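Long-range contacts in aspartate aminotransferase (Thermotoga maritima, PDB 1O4S), which catalyses the reversible transfer of an amino group from L-aspartate to 2-oxoglutarate, giving oxaloacetate and L-glutamate, with pyridoxal 5'-phosphate as cofactor: residues S19-S24 with Y138-I143; G79-R84 with I99-V104. All coordinates share one frame; numbering follows the deposited sequence.

Interaction 1 (S19-S24 with Y138-I143); sequences SEIPIS and YIPQII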
loop_
_atom_site.group_PDB
_atom_site.type_symbol
_atom_site.label_atom_id
_atom_site.label_comp_id
_atom_site.label_asym_id
_atom_site.label_seq_id
_atom_site.Cartn_x
_atom_site.Cartn_y
_atom_site.Cartn_z
ATOM N N SER B 19 17.772 3.262 7.912
ATOM C CA SER B 19 18.744 2.814 8.906
ATOM C C SER B 19 18.129 2.714 10.265
ATOM O O SER B 19 18.380 1.755 10.997
ATOM C CB SER B 19 19.889 3.819 9.046
ATOM O OG SER B 19 20.899 3.493 8.147
ATOM N N GLU B 20 17.344 3.733 10.609
ATOM C CA GLU B 20 16.675 3.808 11.913
ATOM C C GLU B 20 15.708 2.657 12.165
ATOM O O GLU B 20 15.305 2.461 13.303
ATOM C CB GLU B 20 15.959 5.169 12.089
ATOM C CG GLU B 20 16.930 6.332 12.320
ATOM C CD GLU B 20 16.358 7.721 12.016
ATOM O OE1 GLU B 20 17.185 8.667 11.946
ATOM O OE2 GLU B 20 15.120 7.895 11.855
ATOM N N ILE B 21 15.337 1.905 11.122
ATOM C CA ILE B 21 14.442 0.761 11.284
ATOM C C ILE B 21 15.222 -0.391 11.892
ATOM O O ILE B 21 16.278 -0.736 11.384
ATOM C CB ILE B 21 13.838 0.308 9.938
ATOM C CG1 ILE B 21 12.767 1.294 9.482
ATOM C CG2 ILE B 21 13.194 -1.079 10.078
ATOM C CD1 ILE B 21 12.344 1.086 8.056
ATOM N N PRO B 22 14.700 -1.016 12.948
ATOM C CA PRO B 22 15.418 -2.144 13.567
ATOM C C PRO B 22 15.701 -3.297 12.569
ATOM O O PRO B 22 14.901 -3.565 11.660
ATOM C CB PRO B 22 14.495 -2.589 14.727
ATOM C CG PRO B 22 13.191 -1.886 14.524
ATOM C CD PRO B 22 13.427 -0.714 13.636
ATOM N N ILE B 23 16.861 -3.940 12.742
ATOM C CA ILE B 23 17.287 -5.066 11.888
ATOM C C ILE B 23 16.419 -6.301 12.210
ATOM O O ILE B 23 16.012 -6.521 13.365
ATOM C CB ILE B 23 18.854 -5.405 12.056
ATOM C CG1 ILE B 23 19.742 -4.156 11.897
ATOM C CG2 ILE B 23 19.299 -6.481 11.046
ATOM C CD1 ILE B 23 21.229 -4.365 12.329
ATOM N N SER B 24 16.125 -7.080 11.172
ATOM C CA SER B 24 15.507 -8.395 11.336
ATOM C C SER B 24 16.376 -9.363 12.162
ATOM O O SER B 24 17.542 -9.594 11.812
ATOM C CB SER B 24 15.269 -9.014 9.971
ATOM O OG SER B 24 14.413 -10.120 10.092
ATOM N N TYR B 138 5.245 -2.602 14.207
ATOM C CA TYR B 138 4.758 -1.359 14.770
ATOM C C TYR B 138 5.840 -0.264 14.815
ATOM O O TYR B 138 5.596 0.906 14.448
ATOM C CB TYR B 138 4.238 -1.599 16.192
ATOM C CG TYR B 138 3.002 -2.459 16.347
ATOM C CD1 TYR B 138 1.929 -2.374 15.453
ATOM C CD2 TYR B 138 2.882 -3.328 17.433
ATOM C CE1 TYR B 138 0.793 -3.133 15.646
ATOM C CE2 TYR B 138 1.765 -4.092 17.626
ATOM C CZ TYR B 138 0.708 -3.985 16.748
ATOM O OH TYR B 138 -0.419 -4.750 16.967
ATOM N N ILE B 139 7.011 -0.639 15.315
ATOM C CA ILE B 139 8.076 0.300 15.534
ATOM C C ILE B 139 8.608 0.806 14.182
ATOM O O ILE B 139 8.734 2.004 13.999
ATOM C CB ILE B 139 9.168 -0.331 16.467
ATOM C CG1 ILE B 139 8.601 -0.367 17.900
ATOM C CG2 ILE B 139 10.487 0.456 16.398
ATOM C CD1 ILE B 139 9.460 -1.091 18.941
ATOM N N PRO B 140 8.920 -0.084 13.246
ATOM C CA PRO B 140 9.229 0.355 11.887
ATOM C C PRO B 140 8.231 1.389 11.364
ATOM O O PRO B 140 8.682 2.401 10.855
ATOM C CB PRO B 140 9.187 -0.948 11.106
ATOM C CG PRO B 140 9.789 -1.928 12.111
ATOM C CD PRO B 140 9.097 -1.544 13.387
ATOM N N GLN B 141 6.933 1.175 11.570
ATOM C CA GLN B 141 5.896 2.075 11.036
ATOM C C GLN B 141 5.936 3.430 11.709
ATOM O O GLN B 141 5.872 4.485 11.047
ATOM C CB GLN B 141 4.509 1.462 11.187
ATOM C CG GLN B 141 4.255 0.248 10.324
ATOM C CD GLN B 141 2.870 -0.331 10.515
ATOM O OE1 GLN B 141 2.261 -0.124 11.559
ATOM N NE2 GLN B 141 2.372 -1.052 9.518
ATOM N N ILE B 142 6.090 3.412 13.022
ATOM C CA ILE B 142 6.141 4.662 13.779
ATOM C C ILE B 142 7.380 5.439 13.378
ATOM O O ILE B 142 7.285 6.647 13.180
ATOM C CB ILE B 142 6.107 4.399 15.309
ATOM C CG1 ILE B 142 4.756 3.788 15.689
ATOM C CG2 ILE B 142 6.409 5.678 16.083
ATOM C CD1 ILE B 142 4.831 2.901 16.927
ATOM N N ILE B 143 8.519 4.740 13.247
ATOM C CA ILE B 143 9.746 5.345 12.732
ATOM C C ILE B 143 9.541 5.986 11.351
ATOM O O ILE B 143 9.899 7.127 11.151
ATOM C CB ILE B 143 10.934 4.318 12.620
ATOM C CG1 ILE B 143 11.447 3.833 13.990
ATOM C CG2 ILE B 143 12.082 4.942 11.851
ATOM C CD1 ILE B 143 11.298 4.810 15.057
#
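Ile21 and Pro22, in the N-terminal segment of this pyridoxal-phosphate-dependent aminotransferase, rest on Pro140, Ile139 and Ile143 of the short helix 138-144, whose first residue, Tyr138, belongs to the cofactor pocket. The segment 19-24 is mostly extended where it passes the helix, and the two backbones come nearest at Ile21 and Pro140, with CA atoms 5.3 Å apart. The joint is apolar. Ile21 lays its CG2 branch over the Pro140 ring, CG2 lying 4.1 Å from Pro140 CG, and the two side chains cross at about a right angle. With CG1 of Ile21 anti to the carbonyl carbon (chi1 -74°), CG2 is left for the proline while CG1 skirts Ile143 CG2 at 4.4 Å. The Pro22 ring continues the patch: its CD meets Pro140 CG at 4.1 Å, and its CG meets the CG2 methyl of Ile139 at 4.0 Å. One turn further along the helix, Ile143 points toward the N-terminal segment and sets its CG2 against the aliphatic root of Glu20, CB to CG2 being 3.9 Å. Glu20 thus contributes methylene surface here, its chain running on extended to the carboxylate. The whole is van der Waals packing, with two rigid proline rings at its centre. On its other sides the helix meets the cofactor pocket, where Tyr138 OH is hydrogen-bonded to Asp213, helix 109-121, on which Gln141 and Ile142 pack, and the second subunit, where Gln141 NE2 bonds to His274 O. His274 of the second subunit also packs on Ile21 and Pro140, placing the contact at the dimer interface, while Ile139 and Ile142 lie on strand 148-153 at the border of the large sheet.

Interaction 2 (G79-R84 with I99-V104); sequences GIYELR and ISPDQV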
loop_
_atom_site.group_PDB
_atom_site.type_symbol
_atom_site.label_atom_id
_atom_site.label_comp_id
_atom_site.label_asym_id
_atom_site.label_seq_id
_atom_site.Cartn_x
_atom_site.Cartn_y
_atom_site.Cartn_z
ATOM N N GLY B 79 -12.436 2.823 -0.067
ATOM C CA GLY B 79 -13.125 1.560 -0.197
ATOM C C GLY B 79 -14.535 1.770 -0.720
ATOM O O GLY B 79 -15.139 2.840 -0.473
ATOM N N ILE B 80 -15.057 0.785 -1.446
ATOM C CA ILE B 80 -16.415 0.894 -1.989
ATOM C C ILE B 80 -17.400 1.071 -0.845
ATOM O O ILE B 80 -17.243 0.442 0.200
ATOM C CB ILE B 80 -16.826 -0.348 -2.851
ATOM C CG1 ILE B 80 -16.777 -1.639 -2.042
ATOM C CG2 ILE B 80 -15.950 -0.465 -4.140
ATOM C CD1 ILE B 80 -17.264 -2.853 -2.799
ATOM N N TYR B 81 -18.417 1.899 -1.055
ATOM C CA TYR B 81 -19.393 2.253 -0.032
ATOM C C TYR B 81 -19.984 1.043 0.646
ATOM O O TYR B 81 -20.137 1.015 1.858
ATOM C CB TYR B 81 -20.572 3.038 -0.647
ATOM C CG TYR B 81 -21.566 3.463 0.385
ATOM C CD1 TYR B 81 -21.287 4.522 1.226
ATOM C CD2 TYR B 81 -22.783 2.793 0.537
ATOM C CE1 TYR B 81 -22.185 4.919 2.207
ATOM C CE2 TYR B 81 -23.687 3.172 1.507
ATOM C CZ TYR B 81 -23.384 4.256 2.340
ATOM O OH TYR B 81 -24.282 4.670 3.312
ATOM N N GLU B 82 -20.319 0.046 -0.156
ATOM C CA GLU B 82 -20.988 -1.163 0.327
ATOM C C GLU B 82 -20.133 -1.955 1.338
ATOM O O GLU B 82 -20.656 -2.480 2.346
ATOM C CB GLU B 82 -21.392 -2.022 -0.877
ATOM C CG GLU B 82 -22.561 -1.413 -1.702
ATOM C CD GLU B 82 -22.204 -0.295 -2.742
ATOM O OE1 GLU B 82 -20.991 -0.003 -3.056
ATOM O OE2 GLU B 82 -23.199 0.322 -3.272
ATOM N N LEU B 83 -18.819 -1.976 1.108
ATOM C CA LEU B 83 -17.898 -2.641 2.023
ATOM C C LEU B 83 -17.775 -1.810 3.317
ATOM O O LEU B 83 -17.862 -2.335 4.411
ATOM C CB LEU B 83 -16.534 -2.900 1.371
ATOM C CG LEU B 83 -15.436 -3.551 2.201
ATOM C CD1 LEU B 83 -15.954 -4.835 2.909
ATOM C CD2 LEU B 83 -14.170 -3.837 1.405
ATOM N N ARG B 84 -17.643 -0.500 3.177
ATOM C CA ARG B 84 -17.559 0.344 4.350
ATOM C C ARG B 84 -18.820 0.271 5.202
ATOM O O ARG B 84 -18.730 0.171 6.426
ATOM C CB ARG B 84 -17.249 1.767 3.939
ATOM C CG ARG B 84 -15.805 1.920 3.509
ATOM C CD ARG B 84 -15.395 3.362 3.323
ATOM N NE ARG B 84 -16.031 3.944 2.139
ATOM C CZ ARG B 84 -16.984 4.858 2.141
ATOM N NH1 ARG B 84 -17.465 5.290 0.987
ATOM N NH2 ARG B 84 -17.473 5.333 3.264
ATOM N N ILE B 99 -22.125 3.396 13.961
ATOM C CA ILE B 99 -20.986 3.689 13.107
ATOM C C ILE B 99 -21.465 4.049 11.680
ATOM O O ILE B 99 -22.161 3.280 11.022
ATOM C CB ILE B 99 -20.021 2.510 13.109
ATOM C CG1 ILE B 99 -19.772 2.060 14.550
ATOM C CG2 ILE B 99 -18.701 2.884 12.441
ATOM C CD1 ILE B 99 -18.671 1.017 14.702
ATOM N N SER B 100 -21.089 5.238 11.220
ATOM C CA SER B 100 -21.282 5.663 9.840
ATOM C C SER B 100 -20.237 5.026 8.885
ATOM O O SER B 100 -19.110 4.799 9.268
ATOM C CB SER B 100 -21.238 7.187 9.795
ATOM O OG SER B 100 -21.138 7.688 8.488
ATOM N N PRO B 101 -20.605 4.735 7.638
ATOM C CA PRO B 101 -19.637 4.235 6.641
ATOM C C PRO B 101 -18.467 5.217 6.410
ATOM O O PRO B 101 -17.358 4.803 6.069
ATOM C CB PRO B 101 -20.477 4.100 5.365
ATOM C CG PRO B 101 -21.908 4.112 5.821
ATOM C CD PRO B 101 -21.954 4.891 7.063
ATOM N N ASP B 102 -18.731 6.508 6.619
ATOM C CA ASP B 102 -17.700 7.548 6.523
ATOM C C ASP B 102 -16.691 7.544 7.693
ATOM O O ASP B 102 -15.734 8.313 7.675
ATOM C CB ASP B 102 -18.357 8.923 6.350
ATOM C CG ASP B 102 -19.031 9.085 4.961
ATOM O OD1 ASP B 102 -19.869 10.037 4.828
ATOM O OD2 ASP B 102 -18.826 8.286 3.961
ATOM N N GLN B 103 -16.880 6.662 8.679
ATOM C CA GLN B 103 -15.899 6.461 9.749
ATOM C C GLN B 103 -14.894 5.347 9.449
ATOM O O GLN B 103 -14.001 5.115 10.231
ATOM C CB GLN B 103 -16.616 6.115 11.055
ATOM C CG GLN B 103 -17.333 7.276 11.677
ATOM C CD GLN B 103 -18.008 6.922 12.993
ATOM O OE1 GLN B 103 -19.208 6.694 13.018
ATOM N NE2 GLN B 103 -17.236 6.857 14.077
ATOM N N VAL B 104 -15.090 4.648 8.332
ATOM C CA VAL B 104 -14.336 3.445 7.955
ATOM C C VAL B 104 -13.446 3.750 6.758
ATOM O O VAL B 104 -13.862 4.393 5.805
ATOM C CB VAL B 104 -15.284 2.280 7.553
ATOM C CG1 VAL B 104 -14.480 0.995 7.083
ATOM C CG2 VAL B 104 -16.273 1.958 8.686
HETATM O O HOH W 1 -19.425 7.987 1.447
#
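Arg84 links the first turn of helix 81-95 to the short 3-10 turn at residues 101-103, which follows that helix and leads into edge strand 104-107. Its NH2 reaches Pro101 O at 2.9 Å and Asp102 OD2 at 3.3 Å, both at the guanidinium edge; the hydrogen bonds are weak, the second forming part of a salt bridge. NE bonds back to Gly79 O at 3.0 Å, nearly straight at 176° and almost in the guanidinium plane, though it approaches from above the glycine's carbonyl plane. This straight bond, with the two weak ones at NH2, limits the rotation of the group, and a bend at chi3 (-71°) folds the chain back, leaving NE facing Gly79 O while NH2 extends to Pro101 O and Asp102. A water accepts weakly from NH1 and donates to Asp102 OD2. The turn is itself braced by an ST turn, in which Ser100 OG accepts from Asp102 N, and Asp102 also pairs with Arg78. The methylenes of Arg84 run antiparallel to Val104, CG lying 3.9 Å from Val104 CG1. Replacing Arg84 by a leucine would probably leave Asp102 with one cationic mate fewer and Gly79 O without this donor, loosening the helix start from the turn. Farther out, Tyr81 slants across Pro101: its CE1 is 3.7 Å from Pro101 CB, and its OH 3.5 Å from Pro101 CG.

In each contact a buried part (Ile21 and Pro140; Arg84 and Val104) grades into an exposed one (Glu20 and Pro22; Tyr81), but the two join different parts of the subunit, their centres 31 Å apart. Interaction 1 brings the N-terminal segment onto a helix more than a hundred residues away, at the dimer interface. Interaction 2 falls within the stretch of chain that interaction 1 brings together, spans a single helix, and lies away from the cofactor and substrate sites. Interaction 1 lies by strand 148-153 and interaction 2 runs into strand 104-107, the outermost strands of the seven-stranded sheet within the chain. Interaction 1 rests on contacts between carbon atoms; interaction 2 adds charged and carbonyl-directed bonds.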